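Local structure of Ras-associated and pleckstrin homology domains-containing protein 1 (Homo sapiens, 4GN1) at residues T52-R60 / N184-Y195. The protein mediates localized membrane signals, is implicated in the regulation of lamellipodial dynamics and targets EVL and VASP to the leading edge. Residues are numbered along the deposited sequence; the frame is centred on the assembly and turned at random.
With MLI (malonate ion), chain E.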
loop_
_atom_site.group_PDB
_atom_site.type_symbol
_atom_site.label_atom_id
_atom_site.label_comp_id
_atom_site.label_asym_id
_atom_site.label_seq_id
_atom_site.Cartn_x
_atom_site.Cartn_y
_atom_site.Cartn_z
ATOM N N THR A 52 -9.745 -2.963 -6.415
ATOM C CA THR A 52 -9.695 -1.747 -7.197
ATOM C C THR A 52 -10.754 -0.798 -6.644
ATOM O O THR A 52 -11.811 -1.257 -6.181
ATOM C CB THR A 52 -9.939 -1.960 -8.719
ATOM O OG1 THR A 52 -11.306 -2.355 -8.947
ATOM C CG2 THR A 52 -8.941 -2.964 -9.339
ATOM N N VAL A 53 -10.455 0.504 -6.641
ATOM C CA VAL A 53 -11.476 1.520 -6.406
ATOM C C VAL A 53 -11.802 2.092 -7.766
ATOM O O VAL A 53 -11.010 2.814 -8.373
ATOM C CB VAL A 53 -11.050 2.596 -5.394
ATOM C CG1 VAL A 53 -12.177 3.593 -5.197
ATOM C CG2 VAL A 53 -10.717 1.950 -4.051
ATOM N N SER A 54 -12.972 1.702 -8.261
ATOM C CA SER A 54 -13.317 1.844 -9.664
ATOM C C SER A 54 -13.530 3.290 -10.117
ATOM O O SER A 54 -13.116 3.651 -11.210
ATOM C CB SER A 54 -14.558 1.016 -9.966
ATOM O OG SER A 54 -14.651 0.815 -11.356
ATOM N N GLU A 55 -14.177 4.101 -9.282
ATOM C CA GLU A 55 -14.373 5.526 -9.526
ATOM C C GLU A 55 -13.089 6.331 -9.660
ATOM O O GLU A 55 -13.097 7.451 -10.202
ATOM C CB GLU A 55 -15.174 6.121 -8.375
ATOM C CG GLU A 55 -16.655 6.246 -8.668
ATOM C CD GLU A 55 -16.910 7.231 -9.797
ATOM O OE1 GLU A 55 -16.716 8.452 -9.599
ATOM O OE2 GLU A 55 -17.289 6.780 -10.892
ATOM N N LEU A 56 -11.994 5.772 -9.151
ATOM C CA LEU A 56 -10.768 6.512 -8.949
ATOM C C LEU A 56 -9.584 5.833 -9.602
ATOM O O LEU A 56 -8.448 6.303 -9.470
ATOM C CB LEU A 56 -10.503 6.638 -7.459
ATOM C CG LEU A 56 -11.449 7.536 -6.650
ATOM C CD1 LEU A 56 -11.168 7.425 -5.150
ATOM C CD2 LEU A 56 -11.403 8.993 -7.127
ATOM N N GLN A 57 -9.849 4.717 -10.283
ATOM C CA GLN A 57 -8.851 4.021 -11.090
ATOM C C GLN A 57 -7.533 3.771 -10.322
ATOM O O GLN A 57 -6.444 4.119 -10.769
ATOM C CB GLN A 57 -8.629 4.772 -12.416
ATOM C CG GLN A 57 -8.260 3.895 -13.602
ATOM C CD GLN A 57 -8.073 4.693 -14.892
ATOM O OE1 GLN A 57 -9.045 5.130 -15.509
ATOM N NE2 GLN A 57 -6.821 4.884 -15.304
ATOM N N MET A 58 -7.645 3.150 -9.161
ATOM C CA MET A 58 -6.469 2.825 -8.376
ATOM C C MET A 58 -6.665 1.474 -7.678
ATOM O O MET A 58 -7.744 0.880 -7.744
ATOM C CB MET A 58 -6.192 3.959 -7.367
ATOM C CG MET A 58 -7.338 4.166 -6.394
ATOM S SD MET A 58 -7.106 5.492 -5.205
ATOM C CE MET A 58 -7.627 6.895 -6.185
ATOM N N GLU A 59 -5.644 0.975 -6.994
ATOM C CA GLU A 59 -5.798 -0.335 -6.383
ATOM C C GLU A 59 -4.862 -0.520 -5.209
ATOM O O GLU A 59 -3.808 0.106 -5.166
ATOM C CB GLU A 59 -5.532 -1.425 -7.419
ATOM C CG GLU A 59 -4.081 -1.478 -7.852
ATOM C CD GLU A 59 -3.745 -2.674 -8.725
ATOM O OE1 GLU A 59 -4.632 -3.123 -9.514
ATOM O OE2 GLU A 59 -2.566 -3.133 -8.621
ATOM N N ARG A 60 -5.229 -1.372 -4.254
ATOM C CA ARG A 60 -4.283 -1.726 -3.210
ATOM C C ARG A 60 -4.323 -3.200 -2.890
ATOM O O ARG A 60 -5.360 -3.870 -3.052
ATOM C CB ARG A 60 -4.499 -0.887 -1.938
ATOM C CG ARG A 60 -5.808 -1.090 -1.178
ATOM C CD ARG A 60 -5.828 -0.295 0.154
ATOM N NE ARG A 60 -6.904 -0.749 1.039
ATOM C CZ ARG A 60 -6.714 -1.499 2.136
ATOM N NH1 ARG A 60 -5.493 -1.871 2.519
ATOM N NH2 ARG A 60 -7.755 -1.883 2.867
ATOM N N ASN A 184 -5.594 4.715 3.785
ATOM C CA ASN A 184 -4.942 3.623 3.118
ATOM C C ASN A 184 -4.098 4.198 1.988
ATOM O O ASN A 184 -4.271 5.355 1.608
ATOM C CB ASN A 184 -5.991 2.655 2.575
ATOM C CG ASN A 184 -6.746 1.946 3.673
ATOM O OD1 ASN A 184 -6.233 1.772 4.784
ATOM N ND2 ASN A 184 -7.962 1.513 3.372
ATOM N N VAL A 185 -3.182 3.399 1.463
ATOM C CA VAL A 185 -2.329 3.832 0.390
ATOM C C VAL A 185 -2.604 2.904 -0.781
ATOM O O VAL A 185 -2.819 1.714 -0.589
ATOM C CB VAL A 185 -0.819 3.926 0.811
ATOM C CG1 VAL A 185 -0.241 2.601 1.305
ATOM C CG2 VAL A 185 0.023 4.435 -0.338
ATOM N N TYR A 186 -2.632 3.463 -1.981
ATOM C CA TYR A 186 -3.017 2.721 -3.186
ATOM C C TYR A 186 -1.982 3.010 -4.247
ATOM O O TYR A 186 -1.228 3.980 -4.123
ATOM C CB TYR A 186 -4.388 3.197 -3.687
ATOM C CG TYR A 186 -5.471 3.201 -2.619
ATOM C CD1 TYR A 186 -5.432 4.112 -1.567
ATOM C CD2 TYR A 186 -6.537 2.285 -2.661
ATOM C CE1 TYR A 186 -6.395 4.108 -0.591
ATOM C CE2 TYR A 186 -7.513 2.272 -1.674
ATOM C CZ TYR A 186 -7.435 3.194 -0.644
ATOM O OH TYR A 186 -8.395 3.234 0.359
ATOM N N TYR A 187 -1.946 2.173 -5.282
ATOM C CA TYR A 187 -1.280 2.504 -6.546
ATOM C C TYR A 187 -2.301 3.019 -7.533
ATOM O O TYR A 187 -3.370 2.429 -7.687
ATOM C CB TYR A 187 -0.631 1.280 -7.165
ATOM C CG TYR A 187 0.456 0.645 -6.337
ATOM C CD1 TYR A 187 1.727 1.226 -6.241
ATOM C CD2 TYR A 187 0.228 -0.564 -5.661
ATOM C CE1 TYR A 187 2.729 0.630 -5.496
ATOM C CE2 TYR A 187 1.236 -1.169 -4.910
ATOM C CZ TYR A 187 2.475 -0.562 -4.828
ATOM O OH TYR A 187 3.472 -1.147 -4.077
ATOM N N GLY A 188 -1.974 4.116 -8.208
ATOM C CA GLY A 188 -2.796 4.626 -9.302
ATOM C C GLY A 188 -2.453 3.896 -10.583
ATOM O O GLY A 188 -1.300 3.509 -10.793
ATOM N N GLN A 189 -3.464 3.702 -11.433
ATOM C CA GLN A 189 -3.303 2.977 -12.697
ATOM C C GLN A 189 -3.423 3.915 -13.862
ATOM O O GLN A 189 -4.506 4.480 -14.094
ATOM C CB GLN A 189 -4.348 1.857 -12.838
ATOM C CG GLN A 189 -4.192 0.737 -11.819
ATOM C CD GLN A 189 -2.721 0.436 -11.563
ATOM O OE1 GLN A 189 -1.946 0.145 -12.499
ATOM N NE2 GLN A 189 -2.314 0.531 -10.294
ATOM N N ASP A 190 -2.317 4.087 -14.589
ATOM C CA ASP A 190 -2.321 4.870 -15.817
ATOM C C ASP A 190 -2.676 6.344 -15.553
ATOM O O ASP A 190 -3.459 6.968 -16.271
ATOM C CB ASP A 190 -3.265 4.236 -16.848
ATOM C CG ASP A 190 -3.146 4.884 -18.219
ATOM O OD1 ASP A 190 -4.198 5.105 -18.857
ATOM O OD2 ASP A 190 -2.006 5.207 -18.644
ATOM N N TYR A 191 -2.080 6.900 -14.509
ATOM C CA TYR A 191 -2.340 8.279 -14.119
ATOM C C TYR A 191 -1.712 9.270 -15.103
ATOM O O TYR A 191 -2.141 10.432 -15.202
ATOM C CB TYR A 191 -1.905 8.508 -12.659
ATOM C CG TYR A 191 -2.968 8.108 -11.648
ATOM C CD1 TYR A 191 -4.071 7.350 -12.037
ATOM C CD2 TYR A 191 -2.868 8.489 -10.301
ATOM C CE1 TYR A 191 -5.052 7.005 -11.125
ATOM C CE2 TYR A 191 -3.828 8.136 -9.377
ATOM C CZ TYR A 191 -4.922 7.397 -9.786
ATOM O OH TYR A 191 -5.903 7.038 -8.887
ATOM N N ARG A 192 -0.694 8.790 -15.818
ATOM C CA ARG A 192 -0.133 9.469 -16.980
ATOM C C ARG A 192 -1.220 10.107 -17.820
ATOM O O ARG A 192 -1.191 11.301 -18.094
ATOM C CB ARG A 192 0.604 8.451 -17.843
ATOM C CG ARG A 192 2.115 8.531 -17.756
ATOM C CD ARG A 192 2.584 9.856 -18.311
ATOM N NE ARG A 192 3.747 9.665 -19.166
ATOM C CZ ARG A 192 4.426 10.641 -19.759
ATOM N NH1 ARG A 192 4.080 11.918 -19.605
ATOM N NH2 ARG A 192 5.459 10.328 -20.517
ATOM N N ASN A 193 -2.184 9.281 -18.212
ATOM C CA ASN A 193 -3.320 9.697 -19.011
ATOM C C ASN A 193 -4.481 10.345 -18.224
ATOM O O ASN A 193 -4.896 11.461 -18.541
ATOM C CB ASN A 193 -3.826 8.505 -19.811
ATOM C CG ASN A 193 -2.830 8.027 -20.842
ATOM O OD1 ASN A 193 -2.263 8.814 -21.595
ATOM N ND2 ASN A 193 -2.628 6.722 -20.899
ATOM N N LYS A 194 -4.991 9.648 -17.211
ATOM C CA LYS A 194 -6.174 10.088 -16.465
ATOM C C LYS A 194 -5.993 11.402 -15.688
ATOM O O LYS A 194 -6.936 12.191 -15.602
ATOM C CB LYS A 194 -6.723 8.959 -15.552
ATOM C CG LYS A 194 -7.857 9.386 -14.617
ATOM C CD LYS A 194 -8.716 8.231 -14.134
ATOM C CE LYS A 194 -10.108 8.718 -13.735
ATOM N NZ LYS A 194 -10.771 9.558 -14.784
ATOM N N TYR A 195 -4.803 11.649 -15.145
ATOM C CA TYR A 195 -4.550 12.880 -14.390
ATOM C C TYR A 195 -3.391 13.712 -14.921
ATOM O O TYR A 195 -2.955 14.677 -14.284
ATOM C CB TYR A 195 -4.361 12.575 -12.893
ATOM C CG TYR A 195 -5.640 12.143 -12.201
ATOM C CD1 TYR A 195 -6.711 13.034 -12.051
ATOM C CD2 TYR A 195 -5.792 10.840 -11.712
ATOM C CE1 TYR A 195 -7.890 12.642 -11.429
ATOM C CE2 TYR A 195 -6.974 10.431 -11.084
ATOM C CZ TYR A 195 -8.017 11.338 -10.941
ATOM O OH TYR A 195 -9.192 10.961 -10.330
HETATM C C1 MLI E . -11.974 0.218 0.866
HETATM C C2 MLI E . -11.522 -0.642 2.048
HETATM C C3 MLI E . -10.883 1.215 0.468
HETATM O O6 MLI E . -12.154 -0.552 3.113
HETATM O O7 MLI E . -10.532 -1.414 1.951
HETATM O O8 MLI E . -9.800 1.191 1.074
HETATM O O9 MLI E . -11.081 2.034 -0.463
#
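Glu59 and Tyr187 form an antiparallel hydrogen-bonded pair between strands 58-60 and 184-188, with Glu59 N to Tyr187 O and Tyr187 N to Glu59 O both 2.8 Å; the ladder runs on through the non-hydrogen-bonded pair Met58-Gly188 to the bond from Gln189 N to Gln57 O. Beyond it the Gln57 side chain, extended past CG, sends NE2 to Gln189 O at 2.6 Å, the acceptor lying close to its amide plane, while Lys194 CD packs against OE1. The Tyr191 hydroxyl donates a hydrogen bond to Leu56 O, OH to O 2.7 Å, almost in line with the carbonyl bond, and its ring is held between Gly188 CA on one face and Tyr195 on the other. Met58 reaches between two tyrosines: its sulfur makes an oblique Met-aromatic contact, with SD 4.3 Å from the Tyr186 ring centroid, and the bend at chi3 (84°) carries CE to the Tyr191 hydroxyl. Arg60 CD lies over a face of the Tyr186 ring in a CH-pi contact, beyond which the guanidinium stands steeply to that ring and has Asn184 ND2 over one face. A malonate ion, probably from the crystallisation liquor, joins these groups: O8 accepts bonds from Asn184 ND2 and Tyr186 OH, and O7 one from Arg60 NH2 at 3.0 Å. Glu51 and Glu66 also form salt bridges with Arg60. Val53 faces both Gln57 and Met58 in a G1 beta bulge, and the hairpin that carries it brings the ubiquitin-like Ras-associating domain edge to edge with the PH domain, through a short antiparallel pairing of strands 58-61 and 184-188 that joins the two domains at the RA-PH interface.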